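Local coordinates for protein pumilio homology domain family member 4 (Saccharomyces cerevisiae, PDB 3BWT) that binds single-stranded messenger RNA through the eight Pumilio repeats of its RNA-binding domain, the part present here, and takes part in regulating gene expression, at residues K251-A256 with Q289-I294; V258-I263 with K297-L302; P234-L239 with I263-N268. All blocks are in the same frame, centred on the assembly; numbering follows the deposited sequence.

The three contacts illustrate how a repeat protein is held together within a repeat and between repeats. Interactions 1 and 2 both join Pumilio repeat 7 to repeat 8 and share helix 284-298; interaction 3 lies within repeat 7 and shares Ile263 and helix 256-279 with interaction 2. Interaction 1 is the most buried, made by aliphatic groups against each other and against a helix-end carbonyl. Interaction 2 is partly buried and mixes an apolar base with a carboxylate-amide hydrogen bond where a helix ends and the next begins. Interaction 3, also partly buried, has an alanine-isoleucine centre, with charged groups toward its margin. Leu253 packs on Ile263, which touches across interaction 2 and begins 263-268 of interaction 3.

Interaction 1: K251-A256 with Q289-I294; sequences KILKTA and QTALDI
Leu253 and Thr290 pack against each other where the end of helix 245-253 faces helix 284-298. The methyl of Thr290 does the touching: its CG2 lies 3.6 Å from Leu253 CB and 3.7 Å from Leu253 CD1, filling the angle between the root and one branch of the leucine. This methyl stands anti to its own backbone N (chi1 -75° for OG1), which puts OG1 beside the backbone N, where Tyr286 O and Glu250 OE2 are weak candidate partners that would have to share its proton or alternate. Leu253 CD1 continues past the threonine to Ala291, 4.3 Å from its CB, while the other branch, CD2, turns to Met262 and Ile263 of helix 256-279. One turn after Thr290, Ile294 meets backbone instead of side chain, its CG1 resting 3.2 Å from Leu253 O, while its CG2 packs on Ile263. That carbonyl belongs to the last helical residue before Lys254 leaves the helix, and it also has a weak hydrogen bond with Ser259 OG. With an alanine in place of Ile294, Leu253 O would probably lose the CG1 and CD1 carbons now lying on it, and a gap would open toward Ile263. At the margin, exposed Lys254 runs past Thr290 with CE 4.2 Å from OG1. Such aliphatic packing between matching helices of successive repeats is characteristic of the Pumilio homology domain, an all-helical repeat fold.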
loop_
_atom_site.group_PDB
_atom_site.type_symbol
_atom_site.label_atom_id
_atom_site.label_comp_id
_atom_site.label_asym_id
_atom_site.label_seq_id
_atom_site.Cartn_x
_atom_site.Cartn_y
_atom_site.Cartn_z
ATOM N N LYS A 251 7.018 8.279 14.500
ATOM C CA LYS A 251 7.654 7.180 13.798
ATOM C C LYS A 251 9.148 7.167 14.111
ATOM O O LYS A 251 9.723 6.120 14.400
ATOM C CB LYS A 251 7.431 7.306 12.295
ATOM C CG LYS A 251 8.090 6.196 11.512
ATOM C CD LYS A 251 7.627 4.857 12.026
ATOM C CE LYS A 251 8.267 3.739 11.261
ATOM N NZ LYS A 251 7.572 2.448 11.528
ATOM N N ILE A 252 9.760 8.343 14.050
ATOM C CA ILE A 252 11.164 8.528 14.393
ATOM C C ILE A 252 11.430 8.265 15.883
ATOM O O ILE A 252 12.406 7.597 16.240
ATOM C CB ILE A 252 11.635 9.944 14.020
ATOM C CG1 ILE A 252 11.690 10.103 12.504
ATOM C CG2 ILE A 252 12.992 10.227 14.622
ATOM C CD1 ILE A 252 11.566 11.539 12.034
ATOM N N LEU A 253 10.559 8.780 16.748
ATOM C CA LEU A 253 10.693 8.529 18.182
ATOM C C LEU A 253 10.648 7.039 18.489
ATOM O O LEU A 253 11.150 6.600 19.518
ATOM C CB LEU A 253 9.595 9.240 18.981
ATOM C CG LEU A 253 9.726 10.752 19.130
ATOM C CD1 LEU A 253 8.600 11.288 19.993
ATOM C CD2 LEU A 253 11.089 11.108 19.717
ATOM N N LYS A 254 10.031 6.269 17.598
ATOM C CA LYS A 254 9.879 4.828 17.797
ATOM C C LYS A 254 10.893 4.026 16.982
ATOM O O LYS A 254 10.848 2.795 16.951
ATOM C CB LYS A 254 8.443 4.381 17.479
ATOM C CG LYS A 254 7.414 4.810 18.518
ATOM C CD LYS A 254 6.018 4.299 18.171
ATOM C CE LYS A 254 5.027 4.560 19.303
ATOM N NZ LYS A 254 3.712 3.878 19.088
ATOM N N THR A 255 11.810 4.725 16.328
ATOM C CA THR A 255 12.898 4.058 15.629
ATOM C C THR A 255 14.194 4.176 16.432
ATOM O O THR A 255 14.874 5.205 16.386
ATOM C CB THR A 255 13.089 4.633 14.230
ATOM O OG1 THR A 255 11.845 4.549 13.527
ATOM C CG2 THR A 255 14.172 3.862 13.464
ATOM N N ALA A 256 14.532 3.107 17.151
ATOM C CA ALA A 256 15.574 3.157 18.179
ATOM C C ALA A 256 16.809 3.996 17.843
ATOM O O ALA A 256 17.233 4.805 18.667
ATOM C CB ALA A 256 15.979 1.757 18.606
ATOM N N GLN A 289 3.912 11.908 25.121
ATOM C CA GLN A 289 3.791 10.669 25.869
ATOM C C GLN A 289 4.703 9.613 25.278
ATOM O O GLN A 289 5.249 8.777 25.990
ATOM C CB GLN A 289 2.354 10.169 25.869
ATOM C CG GLN A 289 2.162 8.917 26.698
ATOM C CD GLN A 289 0.721 8.470 26.742
ATOM O OE1 GLN A 289 -0.150 9.090 26.132
ATOM N NE2 GLN A 289 0.456 7.380 27.457
ATOM N N THR A 290 4.861 9.651 23.963
ATOM C CA THR A 290 5.797 8.761 23.308
ATOM C C THR A 290 7.211 9.083 23.768
ATOM O O THR A 290 7.992 8.178 24.051
ATOM C CB THR A 290 5.710 8.867 21.789
ATOM O OG1 THR A 290 4.529 8.197 21.352
ATOM C CG2 THR A 290 6.906 8.202 21.146
ATOM N N ALA A 291 7.519 10.374 23.852
ATOM C CA ALA A 291 8.853 10.836 24.219
ATOM C C ALA A 291 9.250 10.320 25.592
ATOM O O ALA A 291 10.359 9.828 25.784
ATOM C CB ALA A 291 8.912 12.349 24.189
ATOM N N LEU A 292 8.330 10.436 26.539
ATOM C CA LEU A 292 8.537 9.921 27.887
ATOM C C LEU A 292 8.666 8.403 27.895
ATOM O O LEU A 292 9.508 7.857 28.595
ATOM C CB LEU A 292 7.383 10.339 28.805
ATOM C CG LEU A 292 7.316 11.818 29.184
ATOM C CD1 LEU A 292 5.884 12.236 29.517
ATOM C CD2 LEU A 292 8.259 12.113 30.332
ATOM N N ASP A 293 7.817 7.724 27.128
ATOM C CA ASP A 293 7.801 6.270 27.111
ATOM C C ASP A 293 9.118 5.737 26.570
ATOM O O ASP A 293 9.767 4.905 27.206
ATOM C CB ASP A 293 6.626 5.752 26.278
ATOM C CG ASP A 293 6.615 4.228 26.152
ATOM O OD1 ASP A 293 6.700 3.534 27.186
ATOM O OD2 ASP A 293 6.512 3.725 25.010
ATOM N N ILE A 294 9.519 6.229 25.401
ATOM C CA ILE A 294 10.793 5.835 24.809
ATOM C C ILE A 294 11.961 6.159 25.740
ATOM O O ILE A 294 12.753 5.280 26.069
ATOM C CB ILE A 294 11.031 6.499 23.430
ATOM C CG1 ILE A 294 10.003 6.005 22.417
ATOM C CG2 ILE A 294 12.444 6.210 22.927
ATOM C CD1 ILE A 294 9.930 4.496 22.314
#

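Interaction 2: V258-I263 with K297-L302; sequences VSEPMI and KQNDYL
Ser259 meets the amide end of Gln298, with Ser259 CB 3.3 Å from Gln298 OE1; the serine hydroxyl has weak hydrogen bonds, alternative or shared, to the carbonyls of Leu253, Thr255 and Ala256. Glu260, next along the helix, contributes most to the contact. Its chain is extended beyond CG (chi2 -171°), which carries the carboxylate across to Asn299, whose ND2 donates to Glu260 OE1 over 3.2 Å. The bond is fairly straight at 159°; it leaves within the amide plane but reaches the oxygen from above the carboxylate plane. The other oxygen, OE2, lies 3.4 Å from Gln298 CB, while the stem of the glutamate rests on one methyl of Leu302, with Glu260 CB 3.9 Å from Leu302 CD1. Asn299 uses both ends of its amide: as the N-cap of helix 300-310 it accepts at OD1 from Leu302 N, 3.1 Å away, so two bonds restrain the amide's rotation. One turn after Ser259, Ile263 closes the apolar side, its CG2 4.2 Å from Leu302 CD1. Helix 256-279 thus lies against the junction of helices 284-298 and 300-310; on its other flanks Val258 packs on helix 224-232 and Met262 on helix 245-253.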
loop_
_atom_site.group_PDB
_atom_site.type_symbol
_atom_site.label_atom_id
_atom_site.label_comp_id
_atom_site.label_asym_id
_atom_site.label_seq_id
_atom_site.Cartn_x
_atom_site.Cartn_y
_atom_site.Cartn_z
ATOM N N VAL A 258 17.261 6.492 15.965
ATOM C CA VAL A 258 17.073 7.928 15.775
ATOM C C VAL A 258 16.222 8.538 16.873
ATOM O O VAL A 258 16.018 9.748 16.900
ATOM C CB VAL A 258 16.486 8.270 14.399
ATOM C CG1 VAL A 258 17.554 8.175 13.337
ATOM C CG2 VAL A 258 15.303 7.367 14.070
ATOM N N SER A 259 15.743 7.699 17.787
ATOM C CA SER A 259 14.945 8.162 18.924
ATOM C C SER A 259 15.575 9.387 19.581
ATOM O O SER A 259 14.966 10.456 19.663
ATOM C CB SER A 259 14.808 7.058 19.980
ATOM O OG SER A 259 14.331 5.840 19.428
ATOM N N GLU A 260 16.818 9.226 20.018
ATOM C CA GLU A 260 17.414 10.150 20.969
ATOM C C GLU A 260 17.789 11.533 20.412
ATOM O O GLU A 260 17.579 12.541 21.077
ATOM C CB GLU A 260 18.542 9.448 21.738
ATOM C CG GLU A 260 18.005 8.172 22.421
ATOM C CD GLU A 260 18.971 7.496 23.385
ATOM O OE1 GLU A 260 20.127 7.958 23.524
ATOM O OE2 GLU A 260 18.558 6.482 24.001
ATOM N N PRO A 261 18.315 11.594 19.186
ATOM C CA PRO A 261 18.488 12.913 18.567
ATOM C C PRO A 261 17.188 13.729 18.552
ATOM O O PRO A 261 17.203 14.937 18.819
ATOM C CB PRO A 261 18.898 12.565 17.140
ATOM C CG PRO A 261 19.608 11.264 17.272
ATOM C CD PRO A 261 18.914 10.517 18.382
ATOM N N MET A 262 16.077 13.071 18.235
ATOM C CA MET A 262 14.779 13.741 18.179
ATOM C C MET A 262 14.324 14.190 19.562
ATOM O O MET A 262 13.894 15.329 19.743
ATOM C CB MET A 262 13.713 12.835 17.542
ATOM C CG MET A 262 12.353 13.507 17.339
ATOM S SD MET A 262 12.346 14.943 16.232
ATOM C CE MET A 262 12.711 14.167 14.664
ATOM N N ILE A 263 14.410 13.283 20.528
ATOM C CA ILE A 263 14.073 13.597 21.908
ATOM C C ILE A 263 14.915 14.772 22.381
ATOM O O ILE A 263 14.438 15.652 23.096
ATOM C CB ILE A 263 14.295 12.380 22.824
ATOM C CG1 ILE A 263 13.301 11.269 22.465
ATOM C CG2 ILE A 263 14.167 12.772 24.291
ATOM C CD1 ILE A 263 13.482 9.995 23.263
ATOM N N LYS A 297 12.669 4.001 28.618
ATOM C CA LYS A 297 13.199 2.697 28.257
ATOM C C LYS A 297 14.660 2.767 27.816
ATOM O O LYS A 297 15.458 1.890 28.142
ATOM C CB LYS A 297 12.349 2.073 27.151
ATOM C CG LYS A 297 10.920 1.778 27.561
ATOM C CD LYS A 297 10.058 1.476 26.339
ATOM C CE LYS A 297 8.708 0.891 26.737
ATOM N NZ LYS A 297 7.859 0.592 25.544
ATOM N N GLN A 298 15.010 3.818 27.084
ATOM C CA GLN A 298 16.298 3.869 26.409
ATOM C C GLN A 298 17.341 4.722 27.108
ATOM O O GLN A 298 18.535 4.502 26.929
ATOM C CB GLN A 298 16.126 4.378 24.981
ATOM C CG GLN A 298 15.333 3.447 24.093
ATOM C CD GLN A 298 15.089 4.030 22.719
ATOM O OE1 GLN A 298 15.744 4.998 22.316
ATOM N NE2 GLN A 298 14.140 3.447 21.988
ATOM N N ASN A 299 16.906 5.709 27.882
ATOM C CA ASN A 299 17.856 6.679 28.401
ATOM C C ASN A 299 17.378 7.445 29.641
ATOM O O ASN A 299 16.625 8.411 29.548
ATOM C CB ASN A 299 18.260 7.630 27.277
ATOM C CG ASN A 299 19.482 8.441 27.616
ATOM O OD1 ASN A 299 19.619 8.940 28.737
ATOM N ND2 ASN A 299 20.375 8.597 26.643
ATOM N N ASP A 300 17.838 7.004 30.805
ATOM C CA ASP A 300 17.441 7.586 32.081
ATOM C C ASP A 300 17.766 9.071 32.180
ATOM O O ASP A 300 17.027 9.836 32.796
ATOM C CB ASP A 300 18.112 6.823 33.221
ATOM C CG ASP A 300 17.923 5.327 33.097
ATOM O OD1 ASP A 300 16.762 4.866 33.180
ATOM O OD2 ASP A 300 18.931 4.614 32.903
ATOM N N TYR A 301 18.875 9.479 31.578
ATOM C CA TYR A 301 19.266 10.874 31.629
ATOM C C TYR A 301 18.264 11.744 30.877
ATOM O O TYR A 301 17.959 12.859 31.291
ATOM C CB TYR A 301 20.678 11.066 31.075
ATOM C CG TYR A 301 20.909 12.450 30.516
ATOM C CD1 TYR A 301 20.717 12.704 29.166
ATOM C CD2 TYR A 301 21.294 13.510 31.337
ATOM C CE1 TYR A 301 20.914 13.961 28.639
ATOM C CE2 TYR A 301 21.489 14.781 30.815
ATOM C CZ TYR A 301 21.298 14.988 29.460
ATOM O OH TYR A 301 21.490 16.222 28.900
ATOM N N LEU A 302 17.750 11.229 29.769
ATOM C CA LEU A 302 16.781 11.968 28.973
ATOM C C LEU A 302 15.401 11.944 29.632
ATOM O O LEU A 302 14.693 12.949 29.642
ATOM C CB LEU A 302 16.723 11.416 27.543
ATOM C CG LEU A 302 17.917 11.728 26.627
ATOM C CD1 LEU A 302 17.813 10.999 25.283
ATOM C CD2 LEU A 302 18.072 13.226 26.402
#

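Interaction 3: P234-L239 with I263-N268; sequences PRAIEL and ILEILN
Apolar packing supplies the centre of this contact, with Ala236, in the first turn of helix 236-240, directed at helix 256-279. Its methyl sits between two consecutive residues: Ala236 CB is 4.0 Å from Ile266 CG1 and 3.9 Å from Glu265 CG. The small side chain lets the backbones come close, the alpha carbons of Ala236 and Ile266 being 6.3 Å apart. Ile237 adds a looser touch from its far end, where CD1 comes 4.4 Å from Ile266 CG2. No polar bond crosses the contact; Glu265 joins it through its aliphatic stem. Its CG, anti to the backbone N (chi1 -167°), is placed against the alanine methyl, and the bend at chi2 (69°) turns the carboxylate toward Pro234, OE2 lying 4.2 Å from Pro234 CA. From outside, Asn269 ND2 is hydrogen-bonded to that oxygen, and Lys233 forms a weak, long ion pair with the carboxylate. A salt bridge of 3.0 Å from Arg235 NH1 to Glu238 OE1 stays within 234-239. Around the contact, Met262 also packs on Ala236, and Leu278, farther along helix 256-279, touches both Ile237 and Ile266; Leu267 packs on helix 300-310, and Ile263 on helices 245-253, 284-298 and 300-310.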
loop_
_atom_site.group_PDB
_atom_site.type_symbol
_atom_site.label_atom_id
_atom_site.label_comp_id
_atom_site.label_asym_id
_atom_site.label_seq_id
_atom_site.Cartn_x
_atom_site.Cartn_y
_atom_site.Cartn_z
ATOM N N PRO A 234 14.842 19.857 12.754
ATOM C CA PRO A 234 14.781 21.296 13.037
ATOM C C PRO A 234 13.363 21.848 13.202
ATOM O O PRO A 234 13.186 23.043 13.461
ATOM C CB PRO A 234 15.445 21.912 11.806
ATOM C CG PRO A 234 16.397 20.865 11.347
ATOM C CD PRO A 234 15.690 19.569 11.583
ATOM N N ARG A 235 12.360 20.993 13.053
ATOM C CA ARG A 235 10.980 21.442 13.143
ATOM C C ARG A 235 10.223 20.518 14.076
ATOM O O ARG A 235 8.990 20.452 14.049
ATOM C CB ARG A 235 10.334 21.476 11.754
ATOM C CG ARG A 235 11.253 22.052 10.676
ATOM C CD ARG A 235 10.497 22.745 9.545
ATOM N NE ARG A 235 10.079 21.825 8.493
ATOM C CZ ARG A 235 8.823 21.681 8.086
ATOM N NH1 ARG A 235 7.858 22.415 8.632
ATOM N NH2 ARG A 235 8.533 20.814 7.121
ATOM N N ALA A 236 10.978 19.823 14.919
ATOM C CA ALA A 236 10.432 18.775 15.773
ATOM C C ALA A 236 9.146 19.193 16.482
ATOM O O ALA A 236 8.158 18.459 16.477
ATOM C CB ALA A 236 11.476 18.321 16.783
ATOM N N ILE A 237 9.166 20.370 17.094
ATOM C CA ILE A 237 7.993 20.869 17.801
ATOM C C ILE A 237 6.883 21.216 16.829
ATOM O O ILE A 237 5.736 20.820 17.021
ATOM C CB ILE A 237 8.304 22.139 18.616
ATOM C CG1 ILE A 237 9.361 21.854 19.687
ATOM C CG2 ILE A 237 7.021 22.671 19.243
ATOM C CD1 ILE A 237 8.856 20.990 20.833
ATOM N N GLU A 238 7.228 21.971 15.792
ATOM C CA GLU A 238 6.239 22.422 14.827
ATOM C C GLU A 238 5.456 21.242 14.244
ATOM O O GLU A 238 4.232 21.294 14.139
ATOM C CB GLU A 238 6.922 23.215 13.722
ATOM C CG GLU A 238 5.980 23.799 12.689
ATOM C CD GLU A 238 6.652 23.965 11.335
ATOM O OE1 GLU A 238 7.905 23.926 11.276
ATOM O OE2 GLU A 238 5.927 24.122 10.329
ATOM N N LEU A 239 6.170 20.175 13.889
ATOM C CA LEU A 239 5.560 18.982 13.328
ATOM C C LEU A 239 4.905 18.121 14.396
ATOM O O LEU A 239 4.035 17.301 14.096
ATOM C CB LEU A 239 6.609 18.155 12.596
ATOM C CG LEU A 239 7.341 18.864 11.459
ATOM C CD1 LEU A 239 8.554 18.063 11.011
ATOM C CD2 LEU A 239 6.401 19.124 10.288
ATOM N N ILE A 263 14.410 13.283 20.528
ATOM C CA ILE A 263 14.073 13.597 21.908
ATOM C C ILE A 263 14.915 14.772 22.381
ATOM O O ILE A 263 14.438 15.652 23.096
ATOM C CB ILE A 263 14.295 12.380 22.824
ATOM C CG1 ILE A 263 13.301 11.269 22.465
ATOM C CG2 ILE A 263 14.167 12.772 24.291
ATOM C CD1 ILE A 263 13.482 9.995 23.263
ATOM N N LEU A 264 16.170 14.785 21.952
ATOM C CA LEU A 264 17.097 15.858 22.275
ATOM C C LEU A 264 16.656 17.203 21.730
ATOM O O LEU A 264 16.712 18.212 22.434
ATOM C CB LEU A 264 18.481 15.534 21.730
ATOM C CG LEU A 264 19.475 15.000 22.751
ATOM C CD1 LEU A 264 20.737 14.533 22.039
ATOM C CD2 LEU A 264 19.783 16.084 23.773
ATOM N N GLU A 265 16.246 17.216 20.467
ATOM C CA GLU A 265 15.759 18.434 19.832
ATOM C C GLU A 265 14.570 18.986 20.602
ATOM O O GLU A 265 14.512 20.174 20.930
ATOM C CB GLU A 265 15.344 18.150 18.391
ATOM C CG GLU A 265 15.119 19.403 17.572
ATOM C CD GLU A 265 16.407 20.143 17.305
ATOM O OE1 GLU A 265 17.480 19.541 17.517
ATOM O OE2 GLU A 265 16.347 21.317 16.882
ATOM N N ILE A 266 13.618 18.107 20.884
ATOM C CA ILE A 266 12.457 18.464 21.690
ATOM C C ILE A 266 12.871 19.044 23.048
ATOM O O ILE A 266 12.306 20.039 23.501
ATOM C CB ILE A 266 11.506 17.250 21.852
ATOM C CG1 ILE A 266 10.842 16.936 20.504
ATOM C CG2 ILE A 266 10.473 17.500 22.937
ATOM C CD1 ILE A 266 10.021 15.678 20.487
ATOM N N LEU A 267 13.875 18.437 23.678
ATOM C CA LEU A 267 14.401 18.930 24.954
ATOM C C LEU A 267 15.115 20.270 24.850
ATOM O O LEU A 267 14.980 21.114 25.729
ATOM C CB LEU A 267 15.355 17.910 25.579
ATOM C CG LEU A 267 14.738 16.899 26.545
ATOM C CD1 LEU A 267 15.746 15.807 26.867
ATOM C CD2 LEU A 267 14.233 17.577 27.819
ATOM N N ASN A 268 15.886 20.461 23.787
ATOM C CA ASN A 268 16.750 21.633 23.685
ATOM C C ASN A 268 16.152 22.838 22.963
ATOM O O ASN A 268 16.095 23.934 23.526
ATOM C CB ASN A 268 18.084 21.245 23.066
ATOM C CG ASN A 268 18.896 20.337 23.973
ATOM O OD1 ASN A 268 18.871 20.475 25.198
ATOM N ND2 ASN A 268 19.624 19.402 23.372
#